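Prolyl endopeptidase (Myxococcus xanthus, PDB 2BKL) probably cleaves oligopeptides on the carboxyl side of proline, and also of alanine, as a serine peptidase of the S9A family. Local coordinates at residues A[410-422]-A[431-443]. Numbering follows the deposited sequence.
Sequences MNPEQYQVEQVFY and PMFVVHRKDLKRD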
ATOM      1  N   MET A 410      -9.787 -16.397  18.768  1.00 14.33           N
ATOM      2  CA  MET A 410      -9.543 -17.440  17.770  1.00 16.94           C
ATOM      3  C   MET A 410      -8.560 -18.425  18.363  1.00 16.80           C
ATOM      4  O   MET A 410      -7.910 -18.120  19.358  1.00 17.93           O
ATOM      5  CB  MET A 410      -8.904 -16.826  16.526  1.00 20.38           C
ATOM      6  CG  MET A 410      -7.683 -15.974  16.896  1.00 22.09           C
ATOM      7  SD  MET A 410      -6.390 -15.780  15.712  1.00 27.15           S
ATOM      8  CE  MET A 410      -6.423 -17.363  14.930  1.00 23.79           C
ATOM      9  N   ASN A 411      -8.448 -19.604  17.759  1.00 14.93           N
ATOM     10  CA  ASN A 411      -7.486 -20.617  18.195  1.00 16.80           C
ATOM     11  C   ASN A 411      -6.512 -20.909  17.072  1.00 16.30           C
ATOM     12  O   ASN A 411      -6.853 -21.634  16.138  1.00 15.74           O
ATOM     13  CB  ASN A 411      -8.204 -21.901  18.616  1.00 18.82           C
ATOM     14  CG  ASN A 411      -7.232 -22.998  19.075  1.00 19.56           C
ATOM     15  OD1 ASN A 411      -6.002 -22.826  19.073  1.00 22.52           O
ATOM     16  ND2 ASN A 411      -7.792 -24.139  19.477  1.00 25.85           N
ATOM     17  N   PRO A 412      -5.311 -20.329  17.140  1.00 16.58           N
ATOM     18  CA  PRO A 412      -4.321 -20.462  16.058  1.00 16.97           C
ATOM     19  C   PRO A 412      -3.922 -21.905  15.741  1.00 15.59           C
ATOM     20  O   PRO A 412      -3.557 -22.181  14.588  1.00 14.07           O
ATOM     21  CB  PRO A 412      -3.109 -19.679  16.578  1.00 17.79           C
ATOM     22  CG  PRO A 412      -3.645 -18.784  17.645  1.00 19.98           C
ATOM     23  CD  PRO A 412      -4.804 -19.479  18.243  1.00 18.08           C
ATOM     24  N   GLU A 413      -4.007 -22.806  16.717  1.00 14.00           N
ATOM     25  CA  GLU A 413      -3.588 -24.201  16.536  1.00 14.99           C
ATOM     26  C   GLU A 413      -4.484 -25.003  15.601  1.00 12.97           C
ATOM     27  O   GLU A 413      -4.133 -26.110  15.172  1.00 13.86           O
ATOM     28  CB  GLU A 413      -3.522 -24.910  17.900  1.00 19.69           C
ATOM     29  CG  GLU A 413      -2.541 -24.268  18.873  1.00 25.79           C
ATOM     30  CD  GLU A 413      -1.130 -24.153  18.305  1.00 26.41           C
ATOM     31  OE1 GLU A 413      -0.526 -25.212  17.990  1.00 31.45           O
ATOM     32  OE2 GLU A 413      -0.625 -23.004  18.158  1.00 31.90           O
ATOM     33  N   GLN A 414      -5.624 -24.440  15.249  1.00 11.84           N
ATOM     34  CA  GLN A 414      -6.508 -25.080  14.285  1.00 11.86           C
ATOM     35  C   GLN A 414      -6.040 -24.905  12.837  1.00  9.60           C
ATOM     36  O   GLN A 414      -6.571 -25.558  11.960  1.00 10.06           O
ATOM     37  CB  GLN A 414      -7.951 -24.568  14.443  1.00 16.65           C
ATOM     38  CG  GLN A 414      -8.646 -25.212  15.676  1.00 20.74           C
ATOM     39  CD  GLN A 414      -9.979 -24.581  16.047  1.00 22.23           C
ATOM     40  OE1 GLN A 414     -10.621 -23.916  15.228  1.00 26.50           O
ATOM     41  NE2 GLN A 414     -10.394 -24.779  17.312  1.00 26.20           N
ATOM     42  N   TYR A 415      -5.075 -24.025  12.584  1.00  9.58           N
ATOM     43  CA  TYR A 415      -4.705 -23.643  11.219  1.00  9.32           C
ATOM     44  C   TYR A 415      -3.240 -23.902  10.948  1.00  9.62           C
ATOM     45  O   TYR A 415      -2.414 -24.012  11.872  1.00 10.19           O
ATOM     46  CB  TYR A 415      -4.975 -22.140  10.969  1.00  8.29           C
ATOM     47  CG  TYR A 415      -6.309 -21.692  11.458  1.00  9.32           C
ATOM     48  CD1 TYR A 415      -7.455 -22.032  10.797  1.00  8.91           C
ATOM     49  CD2 TYR A 415      -6.430 -20.971  12.621  1.00 10.59           C
ATOM     50  CE1 TYR A 415      -8.704 -21.652  11.266  1.00  9.94           C
ATOM     51  CE2 TYR A 415      -7.673 -20.585  13.105  1.00 11.13           C
ATOM     52  CZ  TYR A 415      -8.795 -20.942  12.439  1.00 10.62           C
ATOM     53  OH  TYR A 415     -10.044 -20.590  12.926  1.00 14.14           O
ATOM     54  N   GLN A 416      -2.924 -24.034   9.669  1.00  9.67           N
ATOM     55  CA  GLN A 416      -1.528 -24.105   9.273  1.00 11.99           C
ATOM     56  C   GLN A 416      -1.292 -23.283   8.048  1.00  9.09           C
ATOM     57  O   GLN A 416      -2.217 -22.955   7.285  1.00  9.52           O
ATOM     58  CB  GLN A 416      -1.061 -25.522   9.045  1.00 14.38           C
ATOM     59  CG  GLN A 416      -1.722 -26.208   7.898  1.00 15.42           C
ATOM     60  CD  GLN A 416      -1.284 -27.656   7.724  1.00 17.26           C
ATOM     61  OE1 GLN A 416      -2.116 -28.541   7.631  1.00 22.09           O
ATOM     62  NE2 GLN A 416       0.026 -27.887   7.670  1.00 23.58           N
ATOM     63  N   VAL A 417      -0.028 -22.954   7.867  1.00  9.77           N
ATOM     64  CA  VAL A 417       0.450 -22.141   6.762  1.00  9.02           C
ATOM     65  C   VAL A 417       1.526 -22.939   6.062  1.00  8.01           C
ATOM     66  O   VAL A 417       2.460 -23.440   6.710  1.00  8.95           O
ATOM     67  CB  VAL A 417       1.100 -20.829   7.243  1.00  9.73           C
ATOM     68  CG1 VAL A 417       1.586 -19.985   6.064  1.00 11.35           C
ATOM     69  CG2 VAL A 417       0.138 -20.036   8.152  1.00 12.85           C
ATOM     70  N   GLU A 418       1.336 -23.146   4.766  1.00  7.02           N
ATOM     71  CA  GLU A 418       2.333 -23.750   3.899  1.00  8.40           C
ATOM     72  C   GLU A 418       2.979 -22.672   3.032  1.00  7.07           C
ATOM     73  O   GLU A 418       2.355 -21.643   2.717  1.00  8.11           O
ATOM     74  CB  GLU A 418       1.661 -24.745   2.955  1.00 11.15           C
ATOM     75  CG  GLU A 418       0.644 -25.677   3.597  1.00 13.30           C
ATOM     76  CD  GLU A 418       0.146 -26.630   2.561  1.00 14.45           C
ATOM     77  OE1 GLU A 418       1.000 -27.369   2.035  1.00 16.52           O
ATOM     78  OE2 GLU A 418      -1.057 -26.596   2.228  1.00 16.09           O
ATOM     79  N   GLN A 419       4.221 -22.905   2.643  1.00  5.48           N
ATOM     80  CA  GLN A 419       4.867 -22.180   1.576  1.00  5.47           C
ATOM     81  C   GLN A 419       5.286 -23.147   0.501  1.00  5.28           C
ATOM     82  O   GLN A 419       6.001 -24.154   0.780  1.00  5.56           O
ATOM     83  CB  GLN A 419       6.067 -21.379   2.044  1.00  6.59           C
ATOM     84  CG  GLN A 419       6.677 -20.524   0.885  1.00  8.00           C
ATOM     85  CD  GLN A 419       7.791 -19.600   1.309  1.00  6.76           C
ATOM     86  OE1 GLN A 419       8.733 -20.025   2.020  1.00  9.63           O
ATOM     87  NE2 GLN A 419       7.690 -18.352   0.901  1.00  9.25           N
ATOM     88  N   VAL A 420       4.801 -22.871  -0.701  1.00  3.62           N
ATOM     89  CA  VAL A 420       5.064 -23.687  -1.860  1.00  4.63           C
ATOM     90  C   VAL A 420       5.706 -22.853  -2.951  1.00  4.51           C
ATOM     91  O   VAL A 420       5.688 -21.611  -2.905  1.00  4.40           O
ATOM     92  CB  VAL A 420       3.762 -24.340  -2.379  1.00  5.01           C
ATOM     93  CG1 VAL A 420       3.136 -25.203  -1.287  1.00  6.03           C
ATOM     94  CG2 VAL A 420       2.760 -23.302  -2.909  1.00  7.40           C
ATOM     95  N   PHE A 421       6.276 -23.539  -3.934  1.00  5.07           N
ATOM     96  CA  PHE A 421       6.933 -22.960  -5.070  1.00  4.30           C
ATOM     97  C   PHE A 421       6.442 -23.621  -6.336  1.00  4.86           C
ATOM     98  O   PHE A 421       6.578 -24.842  -6.489  1.00  7.37           O
ATOM     99  CB  PHE A 421       8.454 -23.054  -4.912  1.00  4.33           C
ATOM    100  CG  PHE A 421       8.949 -22.483  -3.635  1.00  4.73           C
ATOM    101  CD1 PHE A 421       9.225 -21.134  -3.561  1.00  6.06           C
ATOM    102  CD2 PHE A 421       9.101 -23.248  -2.513  1.00  5.79           C
ATOM    103  CE1 PHE A 421       9.654 -20.560  -2.378  1.00  6.92           C
ATOM    104  CE2 PHE A 421       9.533 -22.645  -1.297  1.00  6.44           C
ATOM    105  CZ  PHE A 421       9.782 -21.295  -1.264  1.00  5.55           C
ATOM    106  N   TYR A 422       5.887 -22.849  -7.250  1.00  4.68           N
ATOM    107  CA  TYR A 422       5.332 -23.410  -8.486  1.00  4.97           C
ATOM    108  C   TYR A 422       6.017 -22.780  -9.692  1.00  6.24           C
ATOM    109  O   TYR A 422       6.573 -21.686  -9.610  1.00  5.92           O
ATOM    110  CB  TYR A 422       3.802 -23.214  -8.549  1.00  5.44           C
ATOM    111  CG  TYR A 422       3.350 -21.788  -8.621  1.00  5.73           C
ATOM    112  CD1 TYR A 422       3.108 -21.042  -7.477  1.00  6.06           C
ATOM    113  CD2 TYR A 422       3.202 -21.148  -9.847  1.00  6.83           C
ATOM    114  CE1 TYR A 422       2.748 -19.711  -7.563  1.00  5.70           C
ATOM    115  CE2 TYR A 422       2.822 -19.831  -9.919  1.00  5.73           C
ATOM    116  CZ  TYR A 422       2.602 -19.121  -8.777  1.00  5.18           C
ATOM    117  OH  TYR A 422       2.236 -17.794  -8.854  1.00  6.64           O
ATOM    118  N   PRO A 431       6.978 -18.180  -5.371  1.00  2.64           N
ATOM    119  CA  PRO A 431       6.457 -18.588  -4.063  1.00  4.06           C
ATOM    120  C   PRO A 431       4.983 -18.292  -3.878  1.00  4.29           C
ATOM    121  O   PRO A 431       4.440 -17.356  -4.476  1.00  5.27           O
ATOM    122  CB  PRO A 431       7.244 -17.772  -3.063  1.00  5.58           C
ATOM    123  CG  PRO A 431       8.281 -17.016  -3.864  1.00  5.68           C
ATOM    124  CD  PRO A 431       7.776 -16.943  -5.279  1.00  3.93           C
ATOM    125  N   MET A 432       4.340 -19.087  -3.041  1.00  3.63           N
ATOM    126  CA  MET A 432       2.956 -18.857  -2.645  1.00  4.37           C
ATOM    127  C   MET A 432       2.745 -19.366  -1.231  1.00  3.20           C
ATOM    128  O   MET A 432       3.222 -20.466  -0.878  1.00  3.54           O
ATOM    129  CB  MET A 432       1.983 -19.534  -3.624  1.00  4.11           C
ATOM    130  CG  MET A 432       0.542 -19.369  -3.230  1.00  4.66           C
ATOM    131  SD  MET A 432      -0.617 -19.706  -4.612  1.00  6.01           S
ATOM    132  CE  MET A 432      -0.159 -21.317  -5.107  1.00  6.38           C
ATOM    133  N   PHE A 433       2.051 -18.593  -0.399  1.00  3.54           N
ATOM    134  CA  PHE A 433       1.557 -19.051   0.896  1.00  3.17           C
ATOM    135  C   PHE A 433       0.177 -19.644   0.762  1.00  3.27           C
ATOM    136  O   PHE A 433      -0.663 -19.114   0.041  1.00  4.40           O
ATOM    137  CB  PHE A 433       1.503 -17.899   1.902  1.00  5.86           C
ATOM    138  CG  PHE A 433       2.814 -17.229   2.181  1.00  5.44           C
ATOM    139  CD1 PHE A 433       3.788 -17.870   2.933  1.00  7.90           C
ATOM    140  CD2 PHE A 433       3.063 -15.926   1.734  1.00  7.16           C
ATOM    141  CE1 PHE A 433       5.007 -17.245   3.213  1.00  8.54           C
ATOM    142  CE2 PHE A 433       4.255 -15.299   2.046  1.00  6.88           C
ATOM    143  CZ  PHE A 433       5.218 -15.942   2.758  1.00  9.10           C
ATOM    144  N   VAL A 434      -0.067 -20.756   1.452  1.00  4.25           N
ATOM    145  CA  VAL A 434      -1.365 -21.410   1.441  1.00  5.13           C
ATOM    146  C   VAL A 434      -1.788 -21.649   2.870  1.00  5.81           C
ATOM    147  O   VAL A 434      -1.063 -22.289   3.641  1.00  6.89           O
ATOM    148  CB  VAL A 434      -1.370 -22.717   0.620  1.00  5.42           C
ATOM    149  CG1 VAL A 434      -2.803 -23.238   0.504  1.00  7.59           C
ATOM    150  CG2 VAL A 434      -0.782 -22.506  -0.769  1.00  7.03           C
ATOM    151  N   VAL A 435      -2.952 -21.136   3.238  1.00  4.79           N
ATOM    152  CA  VAL A 435      -3.415 -21.146   4.630  1.00  5.57           C
ATOM    153  C   VAL A 435      -4.748 -21.869   4.699  1.00  5.43           C
ATOM    154  O   VAL A 435      -5.650 -21.652   3.890  1.00  4.92           O
ATOM    155  CB  VAL A 435      -3.601 -19.686   5.167  1.00  6.61           C
ATOM    156  CG1 VAL A 435      -3.901 -19.704   6.651  1.00  6.87           C
ATOM    157  CG2 VAL A 435      -2.360 -18.814   4.852  1.00  6.91           C
ATOM    158  N   HIS A 436      -4.884 -22.762   5.666  1.00  5.58           N
ATOM    159  CA  HIS A 436      -6.113 -23.530   5.816  1.00  5.70           C
ATOM    160  C   HIS A 436      -6.155 -24.209   7.174  1.00  5.82           C
ATOM    161  O   HIS A 436      -5.152 -24.306   7.867  1.00  6.90           O
ATOM    162  CB  HIS A 436      -6.234 -24.584   4.711  1.00  7.19           C
ATOM    163  CG  HIS A 436      -5.013 -25.424   4.571  1.00  7.44           C
ATOM    164  ND1 HIS A 436      -4.760 -26.529   5.368  1.00  8.15           N
ATOM    165  CD2 HIS A 436      -3.965 -25.330   3.724  1.00  9.11           C
ATOM    166  CE1 HIS A 436      -3.597 -27.055   5.023  1.00 10.85           C
ATOM    167  NE2 HIS A 436      -3.097 -26.346   4.029  1.00 11.41           N
ATOM    168  N   ARG A 437      -7.327 -24.728   7.536  1.00  7.14           N
ATOM    169  CA  ARG A 437      -7.416 -25.581   8.723  1.00  7.02           C
ATOM    170  C   ARG A 437      -6.515 -26.801   8.566  1.00  6.47           C
ATOM    171  O   ARG A 437      -6.390 -27.371   7.472  1.00  6.93           O
ATOM    172  CB  ARG A 437      -8.848 -26.063   8.951  1.00  8.98           C
ATOM    173  CG  ARG A 437      -9.805 -25.009   9.457  1.00 12.18           C
ATOM    174  CD  ARG A 437     -11.199 -25.526   9.660  1.00 14.39           C
ATOM    175  NE  ARG A 437     -11.189 -26.476  10.766  1.00 17.01           N
ATOM    176  CZ  ARG A 437     -11.218 -26.111  12.057  1.00 19.53           C
ATOM    177  NH1 ARG A 437     -11.315 -24.827  12.418  1.00 21.53           N
ATOM    178  NH2 ARG A 437     -11.147 -27.044  13.000  1.00 20.97           N
ATOM    179  N   LYS A 438      -5.951 -27.254   9.676  1.00  8.06           N
ATOM    180  CA  LYS A 438      -5.162 -28.488   9.678  1.00  9.06           C
ATOM    181  C   LYS A 438      -5.928 -29.693   9.169  1.00 10.99           C
ATOM    182  O   LYS A 438      -5.331 -30.567   8.546  1.00 13.30           O
ATOM    183  CB  LYS A 438      -4.600 -28.769  11.081  1.00  9.79           C
ATOM    184  CG  LYS A 438      -3.517 -27.823  11.471  1.00 11.87           C
ATOM    185  CD  LYS A 438      -2.833 -28.198  12.799  1.00 13.32           C
ATOM    186  CE  LYS A 438      -1.869 -27.119  13.266  1.00 15.00           C
ATOM    187  NZ  LYS A 438      -1.474 -27.337  14.677  1.00 17.65           N
ATOM    188  N   ASP A 439      -7.226 -29.764   9.453  1.00 10.43           N
ATOM    189  CA  ASP A 439      -8.056 -30.891   9.005  1.00 12.67           C
ATOM    190  C   ASP A 439      -8.661 -30.794   7.598  1.00 12.03           C
ATOM    191  O   ASP A 439      -9.519 -31.590   7.230  1.00 14.84           O
ATOM    192  CB  ASP A 439      -9.143 -31.187  10.039  1.00 13.04           C
ATOM    193  CG  ASP A 439     -10.134 -30.067  10.226  1.00 16.90           C
ATOM    194  OD1 ASP A 439     -10.237 -29.094   9.416  1.00 13.74           O
ATOM    195  OD2 ASP A 439     -10.903 -30.103  11.225  1.00 19.35           O
ATOM    196  N   LEU A 440      -8.216 -29.829   6.804  1.00 10.71           N
ATOM    197  CA  LEU A 440      -8.694 -29.691   5.443  1.00 11.04           C
ATOM    198  C   LEU A 440      -8.556 -31.003   4.712  1.00 11.40           C
ATOM    199  O   LEU A 440      -7.488 -31.609   4.733  1.00 12.01           O
ATOM    200  CB  LEU A 440      -7.839 -28.662   4.702  1.00 12.64           C
ATOM    201  CG  LEU A 440      -8.206 -28.382   3.243  1.00 13.92           C
ATOM    202  CD1 LEU A 440      -9.362 -27.393   3.229  1.00 15.88           C
ATOM    203  CD2 LEU A 440      -6.971 -27.864   2.465  1.00 15.76           C
ATOM    204  N   LYS A 441      -9.623 -31.417   4.041  1.00 12.77           N
ATOM    205  CA  LYS A 441      -9.558 -32.526   3.097  1.00 14.99           C
ATOM    206  C   LYS A 441      -9.008 -32.039   1.761  1.00 11.68           C
ATOM    207  O   LYS A 441      -9.486 -31.047   1.208  1.00 13.18           O
ATOM    208  CB  LYS A 441     -10.951 -33.142   2.904  1.00 19.10           C
ATOM    209  CG  LYS A 441     -11.723 -33.352   4.210  1.00 23.00           C
ATOM    210  CD  LYS A 441     -12.771 -34.471   4.155  1.00 25.84           C
ATOM    211  CE  LYS A 441     -12.876 -35.162   5.515  1.00 26.98           C
ATOM    212  NZ  LYS A 441     -14.180 -35.885   5.713  1.00 29.19           N
ATOM    213  N   ARG A 442      -7.983 -32.726   1.254  1.00 11.16           N
ATOM    214  CA  ARG A 442      -7.380 -32.416  -0.029  1.00  9.74           C
ATOM    215  C   ARG A 442      -8.079 -33.220  -1.100  1.00 10.66           C
ATOM    216  O   ARG A 442      -7.508 -34.167  -1.677  1.00 12.60           O
ATOM    217  CB  ARG A 442      -5.873 -32.709  -0.017  1.00 10.08           C
ATOM    218  CG  ARG A 442      -5.104 -31.762   0.870  1.00 13.36           C
ATOM    219  CD  ARG A 442      -4.868 -30.425   0.232  1.00 13.01           C
ATOM    220  NE  ARG A 442      -3.840 -30.465  -0.778  1.00 10.84           N
ATOM    221  CZ  ARG A 442      -2.535 -30.359  -0.529  1.00 10.73           C
ATOM    222  NH1 ARG A 442      -2.063 -30.214   0.704  1.00 11.98           N
ATOM    223  NH2 ARG A 442      -1.680 -30.381  -1.526  1.00  9.79           N
ATOM    224  N   ASP A 443      -9.318 -32.815  -1.367  1.00 10.97           N
ATOM    225  CA  ASP A 443     -10.247 -33.525  -2.237  1.00 12.16           C
ATOM    226  C   ASP A 443     -10.597 -32.744  -3.488  1.00 12.00           C
ATOM    227  O   ASP A 443     -11.501 -33.117  -4.219  1.00 13.84           O
ATOM    228  CB  ASP A 443     -11.522 -33.866  -1.447  1.00 14.67           C
ATOM    229  CG  ASP A 443     -12.327 -32.637  -1.019  1.00 15.85           C
ATOM    230  OD1 ASP A 443     -11.901 -31.480  -1.223  1.00 17.07           O
ATOM    231  OD2 ASP A 443     -13.446 -32.740  -0.432  1.00 19.87           O
TER
HETATM  232  O   HOH W   1      -8.079 -28.021  11.856  1.00 17.34           O
HETATM  233  O   HOH W   2      -2.363 -30.783   8.516  1.00 27.40           O
HETATM  234  O   HOH W   3       0.005 -29.815   2.329  1.00 25.68           O
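Paired backbone bonds between Gln416 and His436, Glu418 and Val434, and Val420 and Met432 make 415-422 and 431-437 an antiparallel beta hairpin, with 415-423 as the outermost strand at one end of the eight-stranded alpha/beta-hydrolase sheet. It illustrates how a regular backbone ladder can carry different side-chain chemistry on its two faces. The straightest rung runs from Glu418 N to Val434 O (2.8 Å), and Lys438 N to Gln414 O continues the pairing past the strand ends.

Polar side chains concentrate on the face of Gln416, Glu418 and His436. The imidazole of His436 is held at both nitrogens: NE2 gives its hydrogen to Glu418 OE2 at 2.7 Å, meeting the carboxylate on its anti side, with the two planes almost perpendicular (88°), while ND1 donates to Arg437 O at 2.8 Å, which Leu440 N reaches from the opposite face of the carbonyl plane. With CG of His436 between its backbone N and carbonyl carbon (chi1 51°), the ring leans toward strand 415-422, and Leu440 CD2 packs on one of its faces. A phenylalanine here would probably leave Glu418 OE2 with Tyr521 but without its imidazole donor, and Arg437 O with Leu440 N alone of its two donors. Water 3 joins Glu418 OE1 to Arg442 NH1, whose charge probably also steadies the carboxylate; Arg442 NH2 bonds Gln519 O.

Apolar contacts occur on both faces. Val420 CG2 rests on Met432 CB, which also lies at the edge of the Tyr422 ring, 4.0 Å from CE1; helix 503-518 packs against Val420 and Tyr422. On the other face Phe421 CE1 meets Pro431 CB, and the Gln419 amide lies nearly parallel to the Phe433 ring, its NE2 bonded to Asp339.

Where strand 431-437 enters the turn 437-440, the Arg437 guanidinium has two partners: NE salt-bridges Asp439 OD1, and NH1 donates to Gln414 OE1 at 3.0 Å, from above the amide plane.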